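Local coordinates for isoaspartyl dipeptidase (PDB 7CDH), which probably hydrolyses isoaspartyl (beta-aspartyl) dipeptides as a zinc-dependent M38 metallopeptidase of the amidohydrolase family, an activity linked to protein repair, at residues S140-I145 with V176-V181; L53-I58 with E326-S331; S115-G120 with I368-F373; T248-K253 with V310-R315. One frame throughout, in Å; residues are numbered along the deposited sequence.

Overall arrangement
Contact 1 stands apart from the rest: its centre lies about 29 Å from that of contact 3 and, across the centre of the chain, about 30 Å from that of contact 2 and about 32 Å from that of contact 4. Contacts 2 and 4 are neighbours, centres about 13 Å apart, and touch where helix 309-318 packs on Leu54, Leu57 and Ser331. Contact 3 lies about 18 Å from contact 2, and both reach the same mixed sheet. Along the chain, contact 1 closes before contact 4 opens; both are nested inside the loops closed by contacts 2 and 3, which cross. Late chain segments are thereby brought back onto the early part of the amidohydrolase barrel.

Contact 1. Residues S140-I145 with V176-V181; sequences SIMRDI and VADIRV
Ile179 supplies the centre of the apolar packing, reaching with CD1 toward both Ile141 and Ile145. Its CD1 lies 4.0 Å from Ile141 CG1, and CG2 of Ile145 meets the same methyl at a similar distance; in both pairs the side chains cross at about a right angle. Ile145 CG1 lies anti to its backbone N (chi1 -169°), which brings CD1 of Ile145 against CD1 and CG1 of Ile179 as well. A second apolar patch is made by Met142, whose thioether is extended as far as SD and then bends at chi3 (-72°). That bend brings CE to 3.6 Å from Val181 CG1, with Asp178 O next to it.

The polar link is indirect. A water accepts from Met142 N at 3.1 Å and donates to Asp178 OD2 at 2.9 Å, joining the first turn of one helix to the carboxylate of the other. That carboxylate has a stronger partner in Arg131 of the second subunit, to which OD2 is salt-bridged. Within the first segment, Ser140 is the N-cap: its OG accepts from Arg143 N at 3.1 Å and satisfies an amide of the opening turn.

The two helix segments run nearly side by side, 23° apart in direction, with axes 8.3 Å apart at closest approach. Helices 141-147 and 169-186 come before and after strand 151-159 in the chain, the strand that carries the zinc ligand Glu156, and Ile179 also rests on Val192 of the next parallel strand. Adjacent outer helices laid over parallel strands in this way are characteristic of a TIM barrel.

Contact 2. Residues L53-I58 with E326-S331; sequences LLPGLI and EVLKIS
Ser331 and Ile58 are joined by the direct backbone link of this contact: Ile58 N donates to Ser331 O at 2.9 Å, with 160° at the hydrogen. The N-H comes in within the carbonyl plane. The same oxygen also takes a CA-H...O approach from Leu57 CA at 3.6 Å, so two successive residues of the strand gather on one carbonyl. A single water completes this tight polar end: it donates to Ile58 O and accepts from Ser331 OG at 2.8 Å, tying the buried hydroxyl to the strand.

Apolar packing closes up beside this polar point. Leu57 CD2 lies 4.0 Å from Ser331 CB. Leu328 sends its methyl CD1 across Leu54 at about a right angle, meeting the branch carbon CG at 3.9 Å. Having CG anti to its carbonyl carbon (chi1 -83°) directs the Leu328 branch at the strand, where CD1 also comes to 4.2 Å from Pro55 CD.

Elsewhere the fit is looser. Leu57 CD2 stands 4.4 Å from Leu328 CD2, and away from the strand the partly exposed Lys329 is salt-bridged to Asp278 and, at a weak 3.3 Å from NZ to OE2, to the partly exposed Glu326.

Strand 51-59 runs on toward the zinc ligands His61 and His63 and lies between strands 8-11 and 354-358 near Leu54. Helix 309-318 also packs here, with Val310 against both Leu57 and Ser331 and Trp311 against Leu54, while Phe11 of strand 8-11 touches Leu54 and Leu328.

Contact 3. Residues S115-G120 with I368-F373; sequences SLESEG and ISKGEF
Lys370 and Ser369 make a polar contact with the C-terminal end of helix 106-118, joining a barrel helix to the turn between strands 364-369 and 372-376. The turn is type I', running from Ser369 to Glu372, and both of its backbone bonds between these two residues are formed. Opposite it the helix ends in a Schellman motif, with Gly120 at positive phi.

Ser369 OG donates to Gly120 O at 2.8 Å, arriving nearly along the C=O axis. With OG anti to the backbone N (chi1 -174°), the hydroxyl is carried to the helix end. Lys370 reaches further: bent at chi3, its chain passes beside Gly120 O and puts NZ 3.2 Å from Glu117 O, on a lone pair of that carbonyl. Glu117 O also receives Gly120 N, at 3.1 Å, in the Schellman turn, so one oxygen serves two donors. NZ has a further acceptor in Leu121 O.

The carboxylates stay more distant. Glu117 OE2 is 4.5 Å from Lys370 NZ, beyond a salt bridge, and this carboxylate pairs with Lys150 instead. Glu372, salt-bridged to Lys381, is joined to Ser118 O by a water 3.0 Å from its OE1.

An ammonium group set among carbonyls at a helix C-terminus would be expected to interact favourably with the helix dipole, and that environment should favour its protonated form.

Contact 4. Residues T248-K253 with V310-R315; sequences TALQPK and VWYTIR
Ala249 begins the contact, its CB directed at the helix and lying 3.5 Å from Thr313 OG1. One residue on, Leu250 N donates to the same hydroxyl at 2.8 Å, but the bond is weak, with only 117° at the hydrogen. The threonine's stronger partner is Ala309 O, one turn earlier in its own helix. Thr313 OG1 is placed beside its backbone N (chi1 -65°), a position from which it serves both the helix carbonyl and the incoming loop. Leu250 also puts CD2 near Tyr312, 4.3 Å from CE2, while its carbonyl oxygen approaches CD2 of the ring obliquely.

Gln251 starts out away from residues 310-315, and its OE1 accepts from Ser306 N. Pro252 then comes down on the tyrosine. Its CA sits over the centre of the ring, 3.7 Å from the centroid and 10° off the normal, a clear CH-pi contact. Pro252 CG continues toward the base of the side chain, reaching Tyr312 CG at 3.8 Å, and the two side chains slide past each other in opposite directions.

This loop follows strand 245-248, whose Thr248 bonds the zinc ligand His224, and leads to helix 264-273, where Ile265 touches both Leu250 and Thr313. Helix 309-318 is thus held between the loop on one flank and strand 51-59, where Val310 meets Asp59, on another.

Contact 1. Residues S140-I145 with V176-V181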
loop_
_atom_site.group_PDB
_atom_site.type_symbol
_atom_site.label_atom_id
_atom_site.label_comp_id
_atom_site.label_asym_id
_atom_site.label_seq_id
_atom_site.Cartn_x
_atom_site.Cartn_y
_atom_site.Cartn_z
ATOM N N SER A 140 7.883 -3.326 -11.174
ATOM C CA SER A 140 7.900 -4.532 -12.049
ATOM C C SER A 140 9.115 -4.481 -12.969
ATOM O O SER A 140 9.477 -3.370 -13.428
ATOM C CB SER A 140 6.580 -4.727 -12.811
ATOM O OG SER A 140 6.426 -3.871 -13.950
ATOM N N ILE A 141 9.727 -5.626 -13.247
ATOM C CA ILE A 141 10.901 -5.609 -14.161
ATOM C C ILE A 141 10.432 -5.213 -15.566
ATOM O O ILE A 141 11.208 -4.600 -16.310
ATOM C CB ILE A 141 11.683 -6.923 -14.117
ATOM C CG1 ILE A 141 10.911 -8.080 -14.725
ATOM C CG2 ILE A 141 12.139 -7.227 -12.698
ATOM C CD1 ILE A 141 11.553 -9.421 -14.409
ATOM N N MET A 142 9.181 -5.466 -15.905
ATOM C CA MET A 142 8.702 -5.146 -17.260
ATOM C C MET A 142 8.619 -3.626 -17.395
ATOM O O MET A 142 9.036 -3.119 -18.438
ATOM C CB MET A 142 7.358 -5.788 -17.548
ATOM C CG MET A 142 6.930 -5.561 -18.959
ATOM S SD MET A 142 5.289 -6.212 -19.338
ATOM C CE MET A 142 5.598 -7.976 -19.333
ATOM N N ARG A 143 8.096 -2.920 -16.384
ATOM C CA ARG A 143 8.064 -1.441 -16.396
ATOM C C ARG A 143 9.487 -0.878 -16.381
ATOM O O ARG A 143 9.687 0.123 -17.062
ATOM C CB ARG A 143 7.300 -0.854 -15.216
ATOM C CG ARG A 143 5.806 -1.049 -15.316
ATOM C CD ARG A 143 5.172 -0.594 -14.008
ATOM N NE ARG A 143 5.308 0.838 -13.965
ATOM C CZ ARG A 143 4.477 1.648 -14.595
ATOM N NH1 ARG A 143 3.477 1.111 -15.294
ATOM N NH2 ARG A 143 4.678 2.970 -14.543
ATOM N N ASP A 144 10.422 -1.508 -15.661
ATOM C CA ASP A 144 11.836 -1.055 -15.579
ATOM C C ASP A 144 12.446 -0.999 -16.981
ATOM O O ASP A 144 12.962 0.061 -17.376
ATOM C CB ASP A 144 12.656 -1.920 -14.643
ATOM C CG ASP A 144 12.374 -1.731 -13.166
ATOM O OD1 ASP A 144 11.479 -0.913 -12.826
ATOM O OD2 ASP A 144 13.085 -2.412 -12.350
ATOM N N ILE A 145 12.328 -2.076 -17.741
ATOM C CA ILE A 145 12.964 -2.162 -19.083
ATOM C C ILE A 145 12.192 -1.277 -20.063
ATOM O O ILE A 145 12.794 -0.729 -20.935
ATOM C CB ILE A 145 13.102 -3.623 -19.535
ATOM C CG1 ILE A 145 13.993 -3.727 -20.778
ATOM C CG2 ILE A 145 11.737 -4.263 -19.724
ATOM C CD1 ILE A 145 14.477 -5.144 -21.098
ATOM N N VAL A 176 11.402 -14.405 -16.712
ATOM C CA VAL A 176 11.920 -14.485 -18.104
ATOM C C VAL A 176 10.837 -13.964 -19.057
ATOM O O VAL A 176 11.178 -13.187 -19.943
ATOM C CB VAL A 176 12.378 -15.901 -18.477
ATOM C CG1 VAL A 176 12.738 -15.989 -19.943
ATOM C CG2 VAL A 176 13.546 -16.350 -17.628
ATOM N N ALA A 177 9.582 -14.377 -18.903
ATOM C CA ALA A 177 8.492 -13.902 -19.795
ATOM C C ALA A 177 8.314 -12.385 -19.678
ATOM O O ALA A 177 8.081 -11.737 -20.701
ATOM C CB ALA A 177 7.199 -14.619 -19.520
ATOM N N ASP A 178 8.452 -11.822 -18.484
ATOM C CA ASP A 178 8.268 -10.363 -18.267
ATOM C C ASP A 178 9.414 -9.606 -18.952
ATOM O O ASP A 178 9.152 -8.629 -19.645
ATOM C CB ASP A 178 8.084 -10.054 -16.783
ATOM C CG ASP A 178 6.699 -10.446 -16.249
ATOM O OD1 ASP A 178 5.863 -10.974 -17.068
ATOM O OD2 ASP A 178 6.447 -10.240 -14.998
ATOM N N ILE A 179 10.643 -10.072 -18.860
ATOM C CA ILE A 179 11.767 -9.302 -19.433
ATOM C C ILE A 179 11.764 -9.496 -20.957
ATOM O O ILE A 179 11.996 -8.517 -21.676
ATOM C CB ILE A 179 13.082 -9.656 -18.714
ATOM C CG1 ILE A 179 14.001 -8.435 -18.585
ATOM C CG2 ILE A 179 13.788 -10.815 -19.387
ATOM C CD1 ILE A 179 13.428 -7.309 -17.740
ATOM N N ARG A 180 11.363 -10.660 -21.454
ATOM C CA ARG A 180 11.185 -10.879 -22.907
ATOM C C ARG A 180 10.115 -9.931 -23.436
ATOM O O ARG A 180 10.348 -9.248 -24.460
ATOM C CB ARG A 180 10.850 -12.329 -23.243
ATOM C CG ARG A 180 10.264 -12.503 -24.631
ATOM C CD ARG A 180 10.396 -13.933 -25.082
ATOM N NE ARG A 180 9.823 -14.146 -26.408
ATOM C CZ ARG A 180 10.308 -13.657 -27.558
ATOM N NH1 ARG A 180 11.380 -12.886 -27.582
ATOM N NH2 ARG A 180 9.710 -13.936 -28.702
ATOM N N VAL A 181 8.962 -9.848 -22.791
ATOM C CA VAL A 181 7.887 -8.983 -23.364
ATOM C C VAL A 181 8.282 -7.508 -23.230
ATOM O O VAL A 181 8.053 -6.715 -24.205
ATOM C CB VAL A 181 6.529 -9.319 -22.748
ATOM C CG1 VAL A 181 5.521 -8.201 -22.957
ATOM C CG2 VAL A 181 6.031 -10.626 -23.348
HETATM O O HOH W 1 7.157 -7.432 -14.703
#

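Contact 2. Residues L53-I58 with E326-S331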
loop_
_atom_site.group_PDB
_atom_site.type_symbol
_atom_site.label_atom_id
_atom_site.label_comp_id
_atom_site.label_asym_id
_atom_site.label_seq_id
_atom_site.Cartn_x
_atom_site.Cartn_y
_atom_site.Cartn_z
ATOM N N LEU A 53 44.643 -1.615 -34.562
ATOM C CA LEU A 53 43.336 -1.002 -34.242
ATOM C C LEU A 53 42.288 -2.117 -34.084
ATOM O O LEU A 53 42.024 -2.830 -35.071
ATOM C CB LEU A 53 42.933 -0.021 -35.347
ATOM C CG LEU A 53 41.611 0.708 -35.099
ATOM C CD1 LEU A 53 41.767 1.758 -34.008
ATOM C CD2 LEU A 53 41.066 1.346 -36.358
ATOM N N LEU A 54 41.705 -2.216 -32.882
ATOM C CA LEU A 54 40.702 -3.232 -32.473
ATOM C C LEU A 54 39.377 -2.520 -32.160
ATOM O O LEU A 54 39.321 -1.316 -31.911
ATOM C CB LEU A 54 41.228 -3.986 -31.243
ATOM C CG LEU A 54 42.248 -5.113 -31.458
ATOM C CD1 LEU A 54 43.296 -4.787 -32.503
ATOM C CD2 LEU A 54 42.937 -5.477 -30.154
ATOM N N PRO A 55 38.236 -3.239 -32.131
ATOM C CA PRO A 55 37.007 -2.657 -31.617
ATOM C C PRO A 55 37.167 -2.545 -30.093
ATOM O O PRO A 55 37.818 -3.394 -29.525
ATOM C CB PRO A 55 35.924 -3.671 -31.989
ATOM C CG PRO A 55 36.624 -4.680 -32.904
ATOM C CD PRO A 55 38.070 -4.652 -32.491
ATOM N N GLY A 56 36.595 -1.507 -29.467
ATOM C CA GLY A 56 36.614 -1.386 -28.001
ATOM C C GLY A 56 35.996 -2.626 -27.376
ATOM O O GLY A 56 35.008 -3.139 -27.926
ATOM N N LEU A 57 36.591 -3.124 -26.304
ATOM C CA LEU A 57 36.117 -4.317 -25.588
ATOM C C LEU A 57 34.836 -3.980 -24.805
ATOM O O LEU A 57 34.688 -2.843 -24.269
ATOM C CB LEU A 57 37.223 -4.738 -24.623
ATOM C CG LEU A 57 38.590 -5.001 -25.235
ATOM C CD1 LEU A 57 39.574 -5.473 -24.164
ATOM C CD2 LEU A 57 38.469 -6.049 -26.315
ATOM N N ILE A 58 33.929 -4.943 -24.778
ATOM C CA ILE A 58 32.605 -4.891 -24.101
ATOM C C ILE A 58 32.658 -5.921 -22.972
ATOM O O ILE A 58 32.891 -7.095 -23.283
ATOM C CB ILE A 58 31.506 -5.218 -25.117
ATOM C CG1 ILE A 58 31.556 -4.270 -26.318
ATOM C CG2 ILE A 58 30.150 -5.242 -24.447
ATOM C CD1 ILE A 58 30.699 -4.734 -27.492
ATOM N N GLU A 326 39.614 -14.196 -34.199
ATOM C CA GLU A 326 38.687 -15.204 -33.642
ATOM C C GLU A 326 38.516 -14.947 -32.142
ATOM O O GLU A 326 37.368 -14.918 -31.682
ATOM C CB GLU A 326 39.210 -16.610 -33.953
ATOM C CG GLU A 326 38.982 -17.026 -35.405
ATOM C CD GLU A 326 37.519 -17.213 -35.797
ATOM O OE1 GLU A 326 37.139 -16.786 -36.919
ATOM O OE2 GLU A 326 36.751 -17.796 -34.978
ATOM N N VAL A 327 39.608 -14.756 -31.400
ATOM C CA VAL A 327 39.549 -14.533 -29.928
ATOM C C VAL A 327 38.722 -13.269 -29.630
ATOM O O VAL A 327 37.890 -13.324 -28.786
ATOM C CB VAL A 327 40.942 -14.473 -29.310
ATOM C CG1 VAL A 327 40.865 -14.393 -27.809
ATOM C CG2 VAL A 327 41.736 -15.702 -29.694
ATOM N N LEU A 328 38.848 -12.218 -30.411
ATOM C CA LEU A 328 38.177 -10.942 -30.142
ATOM C C LEU A 328 36.660 -11.103 -30.095
ATOM O O LEU A 328 36.000 -10.213 -29.563
ATOM C CB LEU A 328 38.551 -9.967 -31.250
ATOM C CG LEU A 328 39.883 -9.275 -31.041
ATOM C CD1 LEU A 328 40.142 -8.336 -32.216
ATOM C CD2 LEU A 328 39.897 -8.524 -29.720
ATOM N N LYS A 329 36.123 -12.157 -30.682
ATOM C CA LYS A 329 34.666 -12.373 -30.755
ATOM C C LYS A 329 34.080 -12.368 -29.344
ATOM O O LYS A 329 32.928 -11.943 -29.224
ATOM C CB LYS A 329 34.341 -13.701 -31.440
ATOM C CG LYS A 329 34.581 -13.707 -32.936
ATOM C CD LYS A 329 34.328 -15.075 -33.521
ATOM C CE LYS A 329 34.417 -15.100 -35.025
ATOM N NZ LYS A 329 33.831 -16.359 -35.528
ATOM N N ILE A 330 34.837 -12.834 -28.345
ATOM C CA ILE A 330 34.321 -13.090 -26.969
ATOM C C ILE A 330 34.058 -11.777 -26.205
ATOM O O ILE A 330 33.367 -11.813 -25.166
ATOM C CB ILE A 330 35.282 -13.991 -26.183
ATOM C CG1 ILE A 330 36.638 -13.336 -25.964
ATOM C CG2 ILE A 330 35.384 -15.356 -26.826
ATOM C CD1 ILE A 330 37.633 -14.280 -25.318
ATOM N N SER A 331 34.639 -10.688 -26.679
ATOM C CA SER A 331 34.635 -9.357 -26.041
ATOM C C SER A 331 34.201 -8.293 -27.038
ATOM O O SER A 331 34.169 -7.151 -26.639
ATOM C CB SER A 331 35.975 -9.027 -25.450
ATOM O OG SER A 331 36.270 -9.956 -24.427
HETATM O O HOH W 2 34.278 -9.201 -22.601
#

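Contact 3. Residues S115-G120 with I368-F373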
loop_
_atom_site.group_PDB
_atom_site.type_symbol
_atom_site.label_atom_id
_atom_site.label_comp_id
_atom_site.label_asym_id
_atom_site.label_seq_id
_atom_site.Cartn_x
_atom_site.Cartn_y
_atom_site.Cartn_z
ATOM N N SER A 115 27.309 8.442 -14.615
ATOM C CA SER A 115 28.542 9.226 -14.423
ATOM C C SER A 115 29.686 8.596 -15.241
ATOM O O SER A 115 30.475 9.377 -15.821
ATOM C CB SER A 115 28.888 9.440 -12.980
ATOM O OG SER A 115 29.240 8.241 -12.376
ATOM N N LEU A 116 29.799 7.266 -15.273
ATOM C CA LEU A 116 30.734 6.587 -16.200
ATOM C C LEU A 116 30.440 7.077 -17.622
ATOM O O LEU A 116 31.368 7.410 -18.314
ATOM C CB LEU A 116 30.594 5.075 -16.075
ATOM C CG LEU A 116 31.043 4.502 -14.737
ATOM C CD1 LEU A 116 30.757 3.009 -14.649
ATOM C CD2 LEU A 116 32.505 4.754 -14.521
ATOM N N GLU A 117 29.192 7.267 -18.005
ATOM C CA GLU A 117 28.894 7.637 -19.409
ATOM C C GLU A 117 29.367 9.078 -19.664
ATOM O O GLU A 117 29.790 9.388 -20.789
ATOM C CB GLU A 117 27.410 7.428 -19.708
ATOM C CG GLU A 117 26.982 7.931 -21.073
ATOM C CD GLU A 117 25.482 8.010 -21.337
ATOM O OE1 GLU A 117 24.663 7.824 -20.385
ATOM O OE2 GLU A 117 25.122 8.281 -22.504
ATOM N N SER A 118 29.258 9.949 -18.672
ATOM C CA SER A 118 29.637 11.377 -18.772
ATOM C C SER A 118 31.127 11.496 -19.041
ATOM O O SER A 118 31.505 12.432 -19.736
ATOM C CB SER A 118 29.286 12.134 -17.534
ATOM O OG SER A 118 27.952 12.528 -17.637
ATOM N N GLU A 119 31.913 10.630 -18.427
ATOM C CA GLU A 119 33.391 10.631 -18.478
ATOM C C GLU A 119 33.848 9.941 -19.775
ATOM O O GLU A 119 35.041 9.921 -20.003
ATOM C CB GLU A 119 33.920 9.935 -17.227
ATOM C CG GLU A 119 33.578 10.661 -15.932
ATOM C CD GLU A 119 34.677 11.586 -15.435
ATOM O OE1 GLU A 119 35.261 11.285 -14.358
ATOM O OE2 GLU A 119 34.971 12.589 -16.143
ATOM N N GLY A 120 32.924 9.371 -20.559
ATOM C CA GLY A 120 33.152 8.927 -21.944
ATOM C C GLY A 120 32.936 7.431 -22.154
ATOM O O GLY A 120 33.088 6.978 -23.292
ATOM N N ILE A 368 39.611 4.772 -27.511
ATOM C CA ILE A 368 38.680 5.736 -28.146
ATOM C C ILE A 368 37.248 5.243 -27.902
ATOM O O ILE A 368 36.999 4.031 -28.054
ATOM C CB ILE A 368 39.039 5.894 -29.629
ATOM C CG1 ILE A 368 40.502 6.320 -29.773
ATOM C CG2 ILE A 368 38.116 6.870 -30.326
ATOM C CD1 ILE A 368 40.916 6.556 -31.199
ATOM N N SER A 369 36.376 6.148 -27.439
ATOM C CA SER A 369 34.947 5.878 -27.145
ATOM C C SER A 369 34.132 7.039 -27.690
ATOM O O SER A 369 34.464 8.175 -27.361
ATOM C CB SER A 369 34.705 5.671 -25.683
ATOM O OG SER A 369 33.357 5.279 -25.461
ATOM N N LYS A 370 33.162 6.745 -28.546
ATOM C CA LYS A 370 32.327 7.775 -29.184
ATOM C C LYS A 370 33.265 8.766 -29.870
ATOM O O LYS A 370 32.902 9.955 -30.006
ATOM C CB LYS A 370 31.440 8.454 -28.135
ATOM C CG LYS A 370 30.673 7.498 -27.230
ATOM C CD LYS A 370 29.876 8.158 -26.118
ATOM C CE LYS A 370 30.499 7.981 -24.746
ATOM N NZ LYS A 370 29.498 8.096 -23.661
ATOM N N GLY A 371 34.435 8.291 -30.288
ATOM C CA GLY A 371 35.365 9.062 -31.137
ATOM C C GLY A 371 36.173 10.064 -30.347
ATOM O O GLY A 371 36.807 10.891 -30.974
ATOM N N GLU A 372 36.152 9.976 -29.021
ATOM C CA GLU A 372 36.964 10.821 -28.111
ATOM C C GLU A 372 38.103 9.937 -27.597
ATOM O O GLU A 372 37.869 8.740 -27.323
ATOM C CB GLU A 372 36.068 11.437 -27.019
ATOM C CG GLU A 372 36.788 11.787 -25.711
ATOM C CD GLU A 372 35.939 12.149 -24.487
ATOM O OE1 GLU A 372 34.681 12.093 -24.575
ATOM O OE2 GLU A 372 36.540 12.476 -23.429
ATOM N N PHE A 373 39.307 10.485 -27.502
ATOM C CA PHE A 373 40.463 9.785 -26.891
ATOM C C PHE A 373 40.280 9.835 -25.383
ATOM O O PHE A 373 40.354 10.921 -24.818
ATOM C CB PHE A 373 41.791 10.430 -27.300
ATOM C CG PHE A 373 42.242 10.065 -28.689
ATOM C CD1 PHE A 373 43.020 8.945 -28.899
ATOM C CD2 PHE A 373 41.865 10.822 -29.782
ATOM C CE1 PHE A 373 43.413 8.581 -30.171
ATOM C CE2 PHE A 373 42.258 10.456 -31.056
ATOM C CZ PHE A 373 43.018 9.329 -31.246
HETATM O O HOH W 3 33.592 12.716 -21.849
#

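Contact 4. Residues T248-K253 with V310-R315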
loop_
_atom_site.group_PDB
_atom_site.type_symbol
_atom_site.label_atom_id
_atom_site.label_comp_id
_atom_site.label_asym_id
_atom_site.label_seq_id
_atom_site.Cartn_x
_atom_site.Cartn_y
_atom_site.Cartn_z
ATOM N N THR A 248 33.807 -16.455 -16.662
ATOM C CA THR A 248 34.468 -15.390 -15.883
ATOM C C THR A 248 35.921 -15.354 -16.350
ATOM O O THR A 248 36.627 -16.378 -16.231
ATOM C CB THR A 248 34.293 -15.595 -14.379
ATOM O OG1 THR A 248 32.891 -15.715 -14.133
ATOM C CG2 THR A 248 34.884 -14.443 -13.610
ATOM N N ALA A 249 36.334 -14.218 -16.875
ATOM C CA ALA A 249 37.727 -13.945 -17.268
ATOM C C ALA A 249 38.694 -14.409 -16.173
ATOM O O ALA A 249 38.378 -14.307 -14.977
ATOM C CB ALA A 249 37.898 -12.477 -17.551
ATOM N N LEU A 250 39.864 -14.879 -16.596
ATOM C CA LEU A 250 41.023 -15.123 -15.711
ATOM C C LEU A 250 41.454 -13.765 -15.152
ATOM O O LEU A 250 41.541 -12.808 -15.936
ATOM C CB LEU A 250 42.127 -15.799 -16.525
ATOM C CG LEU A 250 42.870 -16.915 -15.808
ATOM C CD1 LEU A 250 41.941 -18.090 -15.586
ATOM C CD2 LEU A 250 44.101 -17.320 -16.613
ATOM N N GLN A 251 41.590 -13.665 -13.835
ATOM C CA GLN A 251 42.078 -12.433 -13.152
ATOM C C GLN A 251 43.608 -12.419 -13.241
ATOM O O GLN A 251 44.250 -13.438 -13.015
ATOM C CB GLN A 251 41.557 -12.400 -11.703
ATOM C CG GLN A 251 40.031 -12.481 -11.575
ATOM C CD GLN A 251 39.264 -11.355 -12.240
ATOM O OE1 GLN A 251 39.574 -10.175 -12.053
ATOM N NE2 GLN A 251 38.275 -11.723 -13.059
ATOM N N PRO A 252 44.262 -11.286 -13.570
ATOM C CA PRO A 252 45.723 -11.198 -13.545
ATOM C C PRO A 252 46.436 -11.759 -12.306
ATOM O O PRO A 252 47.534 -12.258 -12.473
ATOM C CB PRO A 252 45.978 -9.694 -13.647
ATOM C CG PRO A 252 44.827 -9.208 -14.476
ATOM C CD PRO A 252 43.642 -10.033 -14.015
ATOM N N LYS A 253 45.775 -11.755 -11.144
ATOM C CA LYS A 253 46.283 -12.316 -9.855
ATOM C C LYS A 253 46.770 -13.754 -10.082
ATOM O O LYS A 253 45.980 -14.656 -9.811
ATOM C CB LYS A 253 45.206 -12.226 -8.764
ATOM C CG LYS A 253 45.120 -10.873 -8.052
ATOM C CD LYS A 253 45.137 -9.633 -8.965
ATOM C CE LYS A 253 43.914 -9.487 -9.864
ATOM N NZ LYS A 253 43.826 -8.141 -10.482
ATOM N N VAL A 310 39.884 -8.719 -18.726
ATOM C CA VAL A 310 39.321 -9.030 -20.062
ATOM C C VAL A 310 40.480 -9.116 -21.071
ATOM O O VAL A 310 40.590 -10.128 -21.807
ATOM C CB VAL A 310 38.241 -8.024 -20.479
ATOM C CG1 VAL A 310 37.990 -8.089 -21.977
ATOM C CG2 VAL A 310 36.943 -8.277 -19.717
ATOM N N TRP A 311 41.322 -8.097 -21.108
ATOM C CA TRP A 311 42.443 -8.037 -22.066
ATOM C C TRP A 311 43.504 -9.056 -21.635
ATOM O O TRP A 311 44.124 -9.714 -22.500
ATOM C CB TRP A 311 42.971 -6.612 -22.166
ATOM C CG TRP A 311 44.064 -6.459 -23.167
ATOM C CD1 TRP A 311 45.334 -6.049 -22.911
ATOM C CD2 TRP A 311 44.000 -6.755 -24.571
ATOM N NE1 TRP A 311 46.053 -6.025 -24.062
ATOM C CE2 TRP A 311 45.264 -6.444 -25.101
ATOM C CE3 TRP A 311 42.996 -7.204 -25.434
ATOM C CZ2 TRP A 311 45.561 -6.592 -26.458
ATOM C CZ3 TRP A 311 43.290 -7.369 -26.767
ATOM C CH2 TRP A 311 44.556 -7.065 -27.273
ATOM N N TYR A 312 43.652 -9.257 -20.341
ATOM C CA TYR A 312 44.557 -10.292 -19.804
ATOM C C TYR A 312 44.160 -11.652 -20.393
ATOM O O TYR A 312 45.066 -12.407 -20.804
ATOM C CB TYR A 312 44.518 -10.288 -18.278
ATOM C CG TYR A 312 45.437 -11.288 -17.625
ATOM C CD1 TYR A 312 46.796 -11.062 -17.515
ATOM C CD2 TYR A 312 44.947 -12.471 -17.126
ATOM C CE1 TYR A 312 47.634 -11.976 -16.899
ATOM C CE2 TYR A 312 45.764 -13.402 -16.523
ATOM C CZ TYR A 312 47.113 -13.150 -16.403
ATOM O OH TYR A 312 47.892 -14.084 -15.796
ATOM N N THR A 313 42.864 -11.969 -20.374
ATOM C CA THR A 313 42.323 -13.307 -20.751
ATOM C C THR A 313 42.499 -13.474 -22.267
ATOM O O THR A 313 42.985 -14.507 -22.664
ATOM C CB THR A 313 40.896 -13.550 -20.223
ATOM O OG1 THR A 313 40.968 -13.582 -18.788
ATOM C CG2 THR A 313 40.286 -14.852 -20.705
ATOM N N ILE A 314 42.241 -12.441 -23.052
ATOM C CA ILE A 314 42.478 -12.447 -24.518
ATOM C C ILE A 314 43.970 -12.737 -24.804
ATOM O O ILE A 314 44.263 -13.581 -25.680
ATOM C CB ILE A 314 41.994 -11.130 -25.130
ATOM C CG1 ILE A 314 40.471 -11.036 -25.083
ATOM C CG2 ILE A 314 42.514 -10.955 -26.555
ATOM C CD1 ILE A 314 39.956 -9.640 -25.349
ATOM N N ARG A 315 44.883 -12.098 -24.081
ATOM C CA ARG A 315 46.340 -12.295 -24.245
ATOM C C ARG A 315 46.705 -13.743 -23.884
ATOM O O ARG A 315 47.575 -14.309 -24.572
ATOM C CB ARG A 315 47.130 -11.282 -23.420
ATOM C CG ARG A 315 47.169 -9.902 -24.053
ATOM C CD ARG A 315 48.066 -8.957 -23.302
ATOM N NE ARG A 315 49.453 -9.287 -23.576
ATOM C CZ ARG A 315 50.509 -8.532 -23.249
ATOM N NH1 ARG A 315 50.344 -7.382 -22.616
ATOM N NH2 ARG A 315 51.732 -8.935 -23.567
#